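Local coordinates for protein L-isoleucine-4-hydroxylase (Bacillus thuringiensis, PDB 6LNH) that hydroxylates L-isoleucine to (4S)-4-hydroxy-L-isoleucine, using iron(II), 2-oxoglutarate and molecular oxygen, and also oxidises several related amino acids, at residues Phe26-Asn36 with Glu210-Val221; Ile19-Glu27 with Phe128-Ile138. One frame throughout, in Å; residues are numbered along the deposited sequence.

From the N terminus, helix 19-29 comes first, and Gly30 leads from it straight into strand 31-34. Contact 2 lays this helix against the C-terminal end of helix 120-134 and so closes a loop of about 100 residues. Contact 1 pairs strand 31-34 with strand 214-218 and closes a longer one, of more than 170 residues. The segments alternate along the chain, so the two contacts cross and do not nest. They share Phe26 and Glu27, and Ile34 of contact 1 also packs on Phe128 of contact 2. Together they tie an N-terminal helix-strand unit to the edge of the large antiparallel sheet and to helix 120-134.

Contact 1. Residues Phe26-Asn36 with Glu210-Val221; sequences FESKGFLEISN and EPLETLVFGQKV. With HG (mercury (II) ion), chain G.
Leu32 with Val216 and Ile34 with Thr214 are the hydrogen-bonded pairs of an antiparallel ladder between strands 31-34 and 214-218. Strand 31-34 is an outermost strand, within this chain, of the larger sheet of this cupin-type dioxygenase. Ile34 N bonds Thr214 O at 2.7 Å. Gly218 N to Gly30 O extends the ladder to the end of helix 19-29. Gly30 has positive phi, and its CA lies close to the side chains of Lys220 and Val221.

Apolar contacts gather on the Leu32 and Ile34 face. Val216 splits its two methyls there. Val216 CG2 presses on Leu32 CB (3.3 Å), and Val216 CG1 meets Ile34 CD1 (3.7 Å). Val216 CG2 also meets Phe26 CD1 (3.5 Å), obliquely to the ring. Phe26 has CG anti to its backbone N (chi1 166°), and its ring edge lies against the backbone at Phe217 and Gly218. Phe31, Glu33, Leu215 and Phe217 point to the other face. Phe217 there stacks on His223, an iron ligand, so strand 214-218 borders the metal site.

Polar groups also meet beyond the strands. Near the helix end, Lys220 NZ is modelled too close to Ser28 O to be read as a reliable bond. At the other end a type II turn runs from Glu210 to Glu213. Asn36 CG sits between its backbone N and carbonyl carbon (chi1 47°), which turns the amide toward this turn. Asn36 ND2 bonds Pro211 O at 2.8 Å, nearly along the carbonyl axis. Asn36 ND2 also bonds Glu210 OE2 at 3.2 Å, on the anti lone pair of that oxygen. Ser233 of a second subunit bonds the same oxygen. The other carboxylate oxygen, Glu210 OE1, binds a mercury ion at 2.6 Å, together with Cys232 SG of that subunit.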
loop_
_atom_site.group_PDB
_atom_site.type_symbol
_atom_site.label_atom_id
_atom_site.label_comp_id
_atom_site.label_asym_id
_atom_site.label_seq_id
_atom_site.Cartn_x
_atom_site.Cartn_y
_atom_site.Cartn_z
ATOM N N PHE C 26 -27.819 -3.801 -10.993
ATOM C CA PHE C 26 -27.866 -4.562 -9.750
ATOM C C PHE C 26 -28.799 -5.760 -9.873
ATOM O O PHE C 26 -28.481 -6.857 -9.399
ATOM C CB PHE C 26 -28.305 -3.651 -8.601
ATOM C CG PHE C 26 -28.707 -4.387 -7.355
ATOM C CD1 PHE C 26 -27.768 -5.071 -6.603
ATOM C CD2 PHE C 26 -30.026 -4.388 -6.930
ATOM C CE1 PHE C 26 -28.134 -5.744 -5.449
ATOM C CE2 PHE C 26 -30.399 -5.059 -5.782
ATOM C CZ PHE C 26 -29.453 -5.738 -5.039
ATOM N N GLU C 27 -29.955 -5.570 -10.511
ATOM C CA GLU C 27 -30.931 -6.649 -10.629
ATOM C C GLU C 27 -30.444 -7.784 -11.524
ATOM O O GLU C 27 -30.733 -8.955 -11.253
ATOM C CB GLU C 27 -32.250 -6.083 -11.144
ATOM C CG GLU C 27 -32.969 -5.295 -10.080
ATOM C CD GLU C 27 -34.288 -4.723 -10.535
ATOM O OE1 GLU C 27 -34.473 -4.510 -11.752
ATOM O OE2 GLU C 27 -35.152 -4.501 -9.663
ATOM N N SER C 28 -29.713 -7.470 -12.595
ATOM C CA SER C 28 -29.226 -8.529 -13.474
ATOM C C SER C 28 -27.977 -9.198 -12.909
ATOM O O SER C 28 -27.764 -10.399 -13.118
ATOM C CB SER C 28 -28.958 -7.982 -14.879
ATOM O OG SER C 28 -27.604 -7.614 -15.045
ATOM N N LYS C 29 -27.143 -8.439 -12.193
ATOM C CA LYS C 29 -25.892 -8.968 -11.668
ATOM C C LYS C 29 -26.005 -9.495 -10.243
ATOM O O LYS C 29 -25.265 -10.416 -9.877
ATOM C CB LYS C 29 -24.812 -7.885 -11.712
ATOM C CG LYS C 29 -23.786 -8.045 -12.823
ATOM C CD LYS C 29 -22.994 -6.761 -13.022
ATOM C CE LYS C 29 -22.610 -6.141 -11.682
ATOM N NZ LYS C 29 -21.688 -4.980 -11.823
ATOM N N GLY C 30 -26.898 -8.941 -9.424
ATOM C CA GLY C 30 -27.007 -9.356 -8.041
ATOM C C GLY C 30 -26.153 -8.559 -7.084
ATOM O O GLY C 30 -26.234 -8.779 -5.868
ATOM N N PHE C 31 -25.325 -7.671 -7.630
ATOM C CA PHE C 31 -24.431 -6.820 -6.806
ATOM C C PHE C 31 -24.132 -5.542 -7.590
ATOM O O PHE C 31 -24.349 -5.523 -8.811
ATOM C CB PHE C 31 -23.154 -7.577 -6.435
ATOM C CG PHE C 31 -22.176 -7.741 -7.568
ATOM C CD1 PHE C 31 -22.307 -8.781 -8.472
ATOM C CD2 PHE C 31 -21.131 -6.851 -7.737
ATOM C CE1 PHE C 31 -21.408 -8.931 -9.515
ATOM C CE2 PHE C 31 -20.234 -7.002 -8.782
ATOM C CZ PHE C 31 -20.374 -8.042 -9.668
ATOM N N LEU C 32 -23.643 -4.511 -6.904
ATOM C CA LEU C 32 -23.358 -3.231 -7.593
ATOM C C LEU C 32 -22.377 -2.408 -6.757
ATOM O O LEU C 32 -22.671 -2.165 -5.579
ATOM C CB LEU C 32 -24.683 -2.482 -7.764
ATOM C CG LEU C 32 -24.709 -1.416 -8.854
ATOM C CD1 LEU C 32 -24.721 -0.027 -8.245
ATOM C CD2 LEU C 32 -23.533 -1.572 -9.799
ATOM N N GLU C 33 -21.248 -2.024 -7.354
ATOM C CA GLU C 33 -20.262 -1.166 -6.650
ATOM C C GLU C 33 -20.652 0.288 -6.917
ATOM O O GLU C 33 -20.969 0.608 -8.072
ATOM C CB GLU C 33 -18.841 -1.453 -7.132
ATOM C CG GLU C 33 -18.587 -2.917 -7.432
ATOM C CD GLU C 33 -17.392 -3.175 -8.332
ATOM O OE1 GLU C 33 -17.557 -3.897 -9.336
ATOM O OE2 GLU C 33 -16.302 -2.652 -8.027
ATOM N N ILE C 34 -20.659 1.119 -5.877
ATOM C CA ILE C 34 -21.032 2.553 -6.041
ATOM C C ILE C 34 -19.873 3.413 -5.536
ATOM O O ILE C 34 -19.327 3.093 -4.469
ATOM C CB ILE C 34 -22.339 2.861 -5.288
ATOM C CG1 ILE C 34 -23.519 2.070 -5.854
ATOM C CG2 ILE C 34 -22.615 4.354 -5.283
ATOM C CD1 ILE C 34 -24.753 2.107 -4.989
ATOM N N SER C 35 -19.527 4.462 -6.287
ATOM C CA SER C 35 -18.426 5.381 -5.898
ATOM C C SER C 35 -18.918 6.322 -4.796
ATOM O O SER C 35 -20.139 6.498 -4.675
ATOM C CB SER C 35 -17.917 6.143 -7.088
ATOM O OG SER C 35 -17.600 5.258 -8.149
ATOM N N ASN C 36 -17.991 6.938 -4.057
ATOM C CA ASN C 36 -18.347 7.846 -2.934
ATOM C C ASN C 36 -18.702 9.252 -3.433
ATOM O O ASN C 36 -19.150 10.058 -2.606
ATOM C CB ASN C 36 -17.232 7.911 -1.888
ATOM C CG ASN C 36 -15.858 8.108 -2.492
ATOM O OD1 ASN C 36 -15.717 8.220 -3.706
ATOM N ND2 ASN C 36 -14.840 8.148 -1.651
ATOM N N GLU C 210 -11.104 3.891 -0.132
ATOM C CA GLU C 210 -11.418 5.200 0.495
ATOM C C GLU C 210 -12.802 5.190 1.139
ATOM O O GLU C 210 -13.673 4.437 0.679
ATOM C CB GLU C 210 -11.316 6.325 -0.534
ATOM C CG GLU C 210 -11.975 5.996 -1.858
ATOM C CD GLU C 210 -11.467 6.821 -3.026
ATOM O OE1 GLU C 210 -10.411 6.468 -3.580
ATOM O OE2 GLU C 210 -12.126 7.815 -3.373
ATOM N N PRO C 211 -13.039 6.039 2.163
ATOM C CA PRO C 211 -14.339 6.141 2.833
ATOM C C PRO C 211 -15.512 6.465 1.894
ATOM O O PRO C 211 -15.318 7.147 0.902
ATOM C CB PRO C 211 -14.135 7.279 3.841
ATOM C CG PRO C 211 -12.657 7.239 4.122
ATOM C CD PRO C 211 -12.041 6.910 2.780
ATOM N N LEU C 212 -16.692 5.971 2.283
ATOM C CA LEU C 212 -17.998 6.075 1.575
ATOM C C LEU C 212 -17.990 5.225 0.303
ATOM O O LEU C 212 -18.932 5.366 -0.486
ATOM C CB LEU C 212 -18.453 7.521 1.348
ATOM C CG LEU C 212 -18.455 8.395 2.597
ATOM C CD1 LEU C 212 -18.913 9.805 2.269
ATOM C CD2 LEU C 212 -19.333 7.782 3.674
ATOM N N GLU C 213 -16.980 4.360 0.124
ATOM C CA GLU C 213 -17.043 3.423 -1.026
ATOM C C GLU C 213 -18.179 2.458 -0.682
ATOM O O GLU C 213 -18.272 2.042 0.486
ATOM C CB GLU C 213 -15.691 2.769 -1.307
ATOM C CG GLU C 213 -14.843 3.575 -2.273
ATOM C CD GLU C 213 -13.632 2.857 -2.840
ATOM O OE1 GLU C 213 -12.758 2.462 -2.049
ATOM O OE2 GLU C 213 -13.565 2.702 -4.073
ATOM N N THR C 214 -18.983 2.084 -1.668
ATOM C CA THR C 214 -20.196 1.349 -1.336
ATOM C C THR C 214 -20.353 0.117 -2.217
ATOM O O THR C 214 -20.028 0.143 -3.408
ATOM C CB THR C 214 -21.424 2.271 -1.471
ATOM O OG1 THR C 214 -21.361 3.294 -0.469
ATOM C CG2 THR C 214 -22.724 1.497 -1.307
ATOM N N LEU C 215 -20.859 -0.959 -1.614
ATOM C CA LEU C 215 -21.174 -2.204 -2.301
ATOM C C LEU C 215 -22.558 -2.654 -1.860
ATOM O O LEU C 215 -22.834 -2.733 -0.658
ATOM C CB LEU C 215 -20.143 -3.289 -1.984
ATOM C CG LEU C 215 -20.066 -4.515 -2.892
ATOM C CD1 LEU C 215 -19.059 -5.478 -2.299
ATOM C CD2 LEU C 215 -21.423 -5.187 -3.060
ATOM N N VAL C 216 -23.431 -2.929 -2.826
ATOM C CA VAL C 216 -24.795 -3.372 -2.558
ATOM C C VAL C 216 -24.927 -4.842 -2.956
ATOM O O VAL C 216 -24.453 -5.250 -4.023
ATOM C CB VAL C 216 -25.819 -2.467 -3.271
ATOM C CG1 VAL C 216 -25.414 -1.009 -3.107
ATOM C CG2 VAL C 216 -25.949 -2.800 -4.733
ATOM N N PHE C 217 -25.517 -5.644 -2.071
ATOM C CA PHE C 217 -25.694 -7.076 -2.285
ATOM C C PHE C 217 -27.167 -7.437 -2.423
ATOM O O PHE C 217 -28.011 -6.942 -1.670
ATOM C CB PHE C 217 -25.123 -7.909 -1.133
ATOM C CG PHE C 217 -23.689 -7.630 -0.811
ATOM C CD1 PHE C 217 -22.687 -7.884 -1.733
ATOM C CD2 PHE C 217 -23.335 -7.162 0.443
ATOM C CE1 PHE C 217 -21.362 -7.647 -1.417
ATOM C CE2 PHE C 217 -22.016 -6.922 0.764
ATOM C CZ PHE C 217 -21.028 -7.163 -0.166
ATOM N N GLY C 218 -27.464 -8.319 -3.376
ATOM C CA GLY C 218 -28.714 -9.041 -3.405
ATOM C C GLY C 218 -28.481 -10.503 -3.049
ATOM O O GLY C 218 -27.359 -10.944 -2.811
ATOM N N GLN C 219 -29.575 -11.261 -3.032
ATOM C CA GLN C 219 -29.516 -12.663 -2.633
ATOM C C GLN C 219 -29.360 -13.600 -3.821
ATOM O O GLN C 219 -29.350 -14.821 -3.639
ATOM C CB GLN C 219 -30.782 -13.047 -1.861
ATOM C CG GLN C 219 -30.824 -12.592 -0.413
ATOM C CD GLN C 219 -32.216 -12.726 0.175
ATOM O OE1 GLN C 219 -33.208 -12.748 -0.556
ATOM N NE2 GLN C 219 -32.298 -12.824 1.497
ATOM N N LYS C 220 -29.223 -13.053 -5.027
ATOM C CA LYS C 220 -29.015 -13.860 -6.220
ATOM C C LYS C 220 -27.597 -14.416 -6.301
ATOM O O LYS C 220 -27.367 -15.404 -7.009
ATOM C CB LYS C 220 -29.368 -13.006 -7.441
ATOM C CG LYS C 220 -28.781 -13.427 -8.764
ATOM C CD LYS C 220 -29.382 -12.584 -9.868
ATOM C CE LYS C 220 -28.653 -12.789 -11.177
ATOM N NZ LYS C 220 -29.332 -12.060 -12.282
ATOM N N VAL C 221 -26.656 -13.841 -5.552
ATOM C CA VAL C 221 -25.275 -14.290 -5.554
ATOM C C VAL C 221 -24.822 -14.472 -4.114
ATOM O O VAL C 221 -25.427 -13.956 -3.173
ATOM C CB VAL C 221 -24.331 -13.303 -6.277
ATOM C CG1 VAL C 221 -24.671 -13.216 -7.753
ATOM C CG2 VAL C 221 -24.395 -11.928 -5.618
HETATM HG HG HG G . -7.862 6.084 -4.181
#

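Contact 2. Residues Ile19-Glu27 with Phe128-Ile138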
loop_
_atom_site.group_PDB
_atom_site.type_symbol
_atom_site.label_atom_id
_atom_site.label_comp_id
_atom_site.label_asym_id
_atom_site.label_seq_id
_atom_site.Cartn_x
_atom_site.Cartn_y
_atom_site.Cartn_z
ATOM N N ILE C 19 -30.103 6.376 -11.611
ATOM C CA ILE C 19 -30.394 5.435 -10.490
ATOM C C ILE C 19 -31.216 4.266 -11.042
ATOM O O ILE C 19 -31.048 3.145 -10.540
ATOM C CB ILE C 19 -31.100 6.164 -9.332
ATOM C CG1 ILE C 19 -30.181 7.201 -8.685
ATOM C CG2 ILE C 19 -31.633 5.174 -8.311
ATOM C CD1 ILE C 19 -29.617 8.215 -9.655
ATOM N N GLU C 20 -32.061 4.525 -12.042
ATOM C CA GLU C 20 -32.877 3.452 -12.669
ATOM C C GLU C 20 -31.946 2.553 -13.491
ATOM O O GLU C 20 -32.218 1.345 -13.581
ATOM C CB GLU C 20 -33.991 4.056 -13.525
ATOM C CG GLU C 20 -33.632 5.410 -14.112
ATOM C CD GLU C 20 -34.206 6.605 -13.369
ATOM O OE1 GLU C 20 -35.305 6.473 -12.799
ATOM O OE2 GLU C 20 -33.554 7.666 -13.366
ATOM N N GLU C 21 -30.891 3.135 -14.068
ATOM C CA GLU C 21 -29.902 2.356 -14.859
ATOM C C GLU C 21 -29.070 1.516 -13.887
ATOM O O GLU C 21 -28.830 0.335 -14.180
ATOM C CB GLU C 21 -28.989 3.296 -15.645
ATOM C CG GLU C 21 -29.050 3.089 -17.146
ATOM C CD GLU C 21 -28.525 4.261 -17.956
ATOM O OE1 GLU C 21 -28.202 4.060 -19.144
ATOM O OE2 GLU C 21 -28.438 5.372 -17.395
ATOM N N LYS C 22 -28.659 2.123 -12.771
ATOM C CA LYS C 22 -27.857 1.426 -11.734
ATOM C C LYS C 22 -28.688 0.282 -11.147
ATOM O O LYS C 22 -28.122 -0.794 -10.908
ATOM C CB LYS C 22 -27.467 2.403 -10.621
ATOM C CG LYS C 22 -26.390 3.417 -10.975
ATOM C CD LYS C 22 -26.554 4.724 -10.229
ATOM C CE LYS C 22 -25.258 5.260 -9.662
ATOM N NZ LYS C 22 -25.501 6.332 -8.668
ATOM N N VAL C 23 -29.986 0.519 -10.936
ATOM C CA VAL C 23 -30.901 -0.512 -10.362
ATOM C C VAL C 23 -31.006 -1.687 -11.341
ATOM O O VAL C 23 -31.073 -2.834 -10.872
ATOM C CB VAL C 23 -32.285 0.078 -10.032
ATOM C CG1 VAL C 23 -33.370 -0.984 -10.050
ATOM C CG2 VAL C 23 -32.276 0.809 -8.698
ATOM N N HIS C 24 -31.023 -1.402 -12.645
ATOM C CA HIS C 24 -31.109 -2.472 -13.672
ATOM C C HIS C 24 -29.853 -3.347 -13.604
ATOM O O HIS C 24 -29.995 -4.577 -13.675
ATOM C CB HIS C 24 -31.335 -1.877 -15.067
ATOM C CG HIS C 24 -31.470 -2.909 -16.136
ATOM N ND1 HIS C 24 -30.698 -4.052 -16.155
ATOM C CD2 HIS C 24 -32.278 -2.979 -17.216
ATOM C CE1 HIS C 24 -31.024 -4.782 -17.202
ATOM N NE2 HIS C 24 -31.992 -4.146 -17.870
ATOM N N GLU C 25 -28.674 -2.730 -13.468
ATOM C CA GLU C 25 -27.443 -3.512 -13.384
ATOM C C GLU C 25 -27.422 -4.373 -12.130
ATOM O O GLU C 25 -27.040 -5.549 -12.179
ATOM C CB GLU C 25 -26.216 -2.598 -13.424
ATOM C CG GLU C 25 -24.905 -3.375 -13.467
ATOM C CD GLU C 25 -23.692 -2.501 -13.725
ATOM O OE1 GLU C 25 -23.853 -1.267 -13.847
ATOM O OE2 GLU C 25 -22.575 -3.054 -13.811
ATOM N N PHE C 26 -27.819 -3.801 -10.993
ATOM C CA PHE C 26 -27.866 -4.562 -9.750
ATOM C C PHE C 26 -28.799 -5.760 -9.873
ATOM O O PHE C 26 -28.481 -6.857 -9.399
ATOM C CB PHE C 26 -28.305 -3.651 -8.601
ATOM C CG PHE C 26 -28.707 -4.387 -7.355
ATOM C CD1 PHE C 26 -27.768 -5.071 -6.603
ATOM C CD2 PHE C 26 -30.026 -4.388 -6.930
ATOM C CE1 PHE C 26 -28.134 -5.744 -5.449
ATOM C CE2 PHE C 26 -30.399 -5.059 -5.782
ATOM C CZ PHE C 26 -29.453 -5.738 -5.039
ATOM N N GLU C 27 -29.955 -5.570 -10.511
ATOM C CA GLU C 27 -30.931 -6.649 -10.629
ATOM C C GLU C 27 -30.444 -7.784 -11.524
ATOM O O GLU C 27 -30.733 -8.955 -11.253
ATOM C CB GLU C 27 -32.250 -6.083 -11.144
ATOM C CG GLU C 27 -32.969 -5.295 -10.080
ATOM C CD GLU C 27 -34.288 -4.723 -10.535
ATOM O OE1 GLU C 27 -34.473 -4.510 -11.752
ATOM O OE2 GLU C 27 -35.152 -4.501 -9.663
ATOM N N PHE C 128 -30.607 7.779 0.317
ATOM C CA PHE C 128 -30.179 7.256 -0.977
ATOM C C PHE C 128 -30.419 5.753 -1.059
ATOM O O PHE C 128 -30.940 5.248 -2.061
ATOM C CB PHE C 128 -28.707 7.569 -1.239
ATOM C CG PHE C 128 -28.170 6.868 -2.453
ATOM C CD1 PHE C 128 -28.336 7.422 -3.711
ATOM C CD2 PHE C 128 -27.532 5.640 -2.346
ATOM C CE1 PHE C 128 -27.867 6.776 -4.838
ATOM C CE2 PHE C 128 -27.062 4.985 -3.470
ATOM C CZ PHE C 128 -27.231 5.555 -4.719
ATOM N N ASP C 129 -30.027 5.020 -0.013
ATOM C CA ASP C 129 -30.193 3.569 -0.023
ATOM C C ASP C 129 -31.664 3.197 -0.121
ATOM O O ASP C 129 -32.034 2.273 -0.855
ATOM C CB ASP C 129 -29.579 2.956 1.237
ATOM C CG ASP C 129 -28.081 3.163 1.322
ATOM O OD1 ASP C 129 -27.485 3.632 0.331
ATOM O OD2 ASP C 129 -27.501 2.851 2.384
ATOM N N THR C 130 -32.518 3.916 0.609
ATOM C CA THR C 130 -33.950 3.639 0.576
ATOM C C THR C 130 -34.525 3.885 -0.811
ATOM O O THR C 130 -35.322 3.083 -1.312
ATOM C CB THR C 130 -34.668 4.487 1.624
ATOM O OG1 THR C 130 -34.100 4.233 2.914
ATOM C CG2 THR C 130 -36.139 4.141 1.666
ATOM N N GLU C 131 -34.131 4.989 -1.448
ATOM C CA GLU C 131 -34.650 5.303 -2.773
ATOM C C GLU C 131 -34.173 4.290 -3.806
ATOM O O GLU C 131 -34.901 3.965 -4.751
ATOM C CB GLU C 131 -34.220 6.717 -3.169
ATOM C CG GLU C 131 -34.514 7.106 -4.611
ATOM C CD GLU C 131 -34.093 8.536 -4.915
ATOM O OE1 GLU C 131 -34.269 9.409 -4.037
ATOM O OE2 GLU C 131 -33.586 8.790 -6.030
ATOM N N PHE C 132 -32.958 3.761 -3.626
ATOM C CA PHE C 132 -32.465 2.704 -4.504
ATOM C C PHE C 132 -33.206 1.398 -4.253
ATOM O O PHE C 132 -33.605 0.713 -5.201
ATOM C CB PHE C 132 -30.953 2.536 -4.297
ATOM C CG PHE C 132 -30.297 1.504 -5.200
ATOM C CD1 PHE C 132 -30.624 0.153 -5.131
ATOM C CD2 PHE C 132 -29.327 1.895 -6.105
ATOM C CE1 PHE C 132 -30.018 -0.768 -5.957
ATOM C CE2 PHE C 132 -28.709 0.973 -6.930
ATOM C CZ PHE C 132 -29.056 -0.362 -6.855
ATOM N N ALA C 133 -33.409 1.042 -2.985
ATOM C CA ALA C 133 -34.077 -0.216 -2.673
ATOM C C ALA C 133 -35.499 -0.234 -3.217
ATOM O O ALA C 133 -35.942 -1.235 -3.793
ATOM C CB ALA C 133 -34.073 -0.453 -1.162
ATOM N N PHE C 134 -36.230 0.869 -3.043
ATOM C CA PHE C 134 -37.604 0.965 -3.525
ATOM C C PHE C 134 -37.727 0.917 -5.040
ATOM O O PHE C 134 -38.786 0.540 -5.547
ATOM C CB PHE C 134 -38.245 2.239 -2.989
ATOM C CG PHE C 134 -38.598 2.151 -1.544
ATOM C CD1 PHE C 134 -38.637 0.918 -0.920
ATOM C CD2 PHE C 134 -38.886 3.283 -0.807
ATOM C CE1 PHE C 134 -38.957 0.813 0.405
ATOM C CE2 PHE C 134 -39.213 3.181 0.529
ATOM C CZ PHE C 134 -39.244 1.941 1.138
ATOM N N LYS C 135 -36.700 1.307 -5.784
ATOM C CA LYS C 135 -36.795 1.247 -7.237
ATOM C C LYS C 135 -36.349 -0.093 -7.806
ATOM O O LYS C 135 -36.299 -0.242 -9.032
ATOM C CB LYS C 135 -36.019 2.409 -7.868
ATOM C CG LYS C 135 -36.593 3.754 -7.416
ATOM C CD LYS C 135 -35.699 4.948 -7.700
ATOM C CE LYS C 135 -36.523 6.132 -8.205
ATOM N NZ LYS C 135 -37.330 5.791 -9.412
ATOM N N THR C 136 -36.045 -1.069 -6.956
ATOM C CA THR C 136 -35.830 -2.422 -7.434
ATOM C C THR C 136 -37.156 -3.181 -7.429
ATOM O O THR C 136 -38.074 -2.864 -6.669
ATOM C CB THR C 136 -34.800 -3.146 -6.562
ATOM O OG1 THR C 136 -35.353 -3.398 -5.266
ATOM C CG2 THR C 136 -33.544 -2.303 -6.399
ATOM N N ASN C 137 -37.244 -4.201 -8.286
ATOM C CA ASN C 137 -38.344 -5.160 -8.229
ATOM C C ASN C 137 -38.169 -6.191 -7.119
ATOM O O ASN C 137 -39.074 -7.003 -6.897
ATOM C CB ASN C 137 -38.554 -5.838 -9.595
ATOM C CG ASN C 137 -37.342 -6.622 -10.081
ATOM O OD1 ASN C 137 -36.412 -6.907 -9.328
ATOM N ND2 ASN C 137 -37.353 -6.974 -11.365
ATOM N N ILE C 138 -37.022 -6.182 -6.433
ATOM C CA ILE C 138 -36.765 -7.137 -5.359
ATOM C C ILE C 138 -37.636 -6.841 -4.143
ATOM O O ILE C 138 -38.160 -7.761 -3.502
ATOM C CB ILE C 138 -35.269 -7.157 -4.980
ATOM C CG1 ILE C 138 -34.386 -7.627 -6.142
ATOM C CG2 ILE C 138 -35.031 -8.072 -3.801
ATOM C CD1 ILE C 138 -34.030 -6.577 -7.128
#
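Val23 and Phe132 make the centre of this helix-helix packing. Val23 CG2 stands 3.7 Å from the Phe132 ring centroid, only 5° off the ring normal, a CH-pi contact over the face. Val23 CG1 lies anti to the backbone N and meets Lys135 O at 3.2 Å.

Phe132 also turns an edge toward the face of Phe26, in an offset edge-to-face pair. The ring planes are 68° apart and the centroids 5.7 Å. Phe26 CB lies at the rim of Phe132, near the ring plane. Lys22 CB touches Phe132 CE2, and Ile19 CG2 packs on Lys135 CD (4.1 Å).

Further out, the axes of segments 19-27 and 128-134 cross at -64°, 10.1 Å apart at their closest. Just beyond helix 120-134, Thr136 OG1 bonds back to Ala133 O (2.7 Å). Thr136 N bonds the same carbonyl. Consistent with this fixed turn, Asn137 N bonds Glu27 OE2, nearly along the C-O axis of the carboxylate. Asn137 OD1, a second acceptor, is modelled 2.7 Å from Glu27 OE2, a doubtful approach. Ile138 CD1 packs against Glu27 CG. Phe132 also pairs edge-to-face with Phe178 of strand 176-184.

The chemistry is thus an aromatic and aliphatic core with one main-chain to carboxylate bond at its border. Glu20 OE2 is hydrogen-bonded to Ser18 OG. Glu20 and Lys135 stay beyond salt-bridge distance, so their attraction is probably modest.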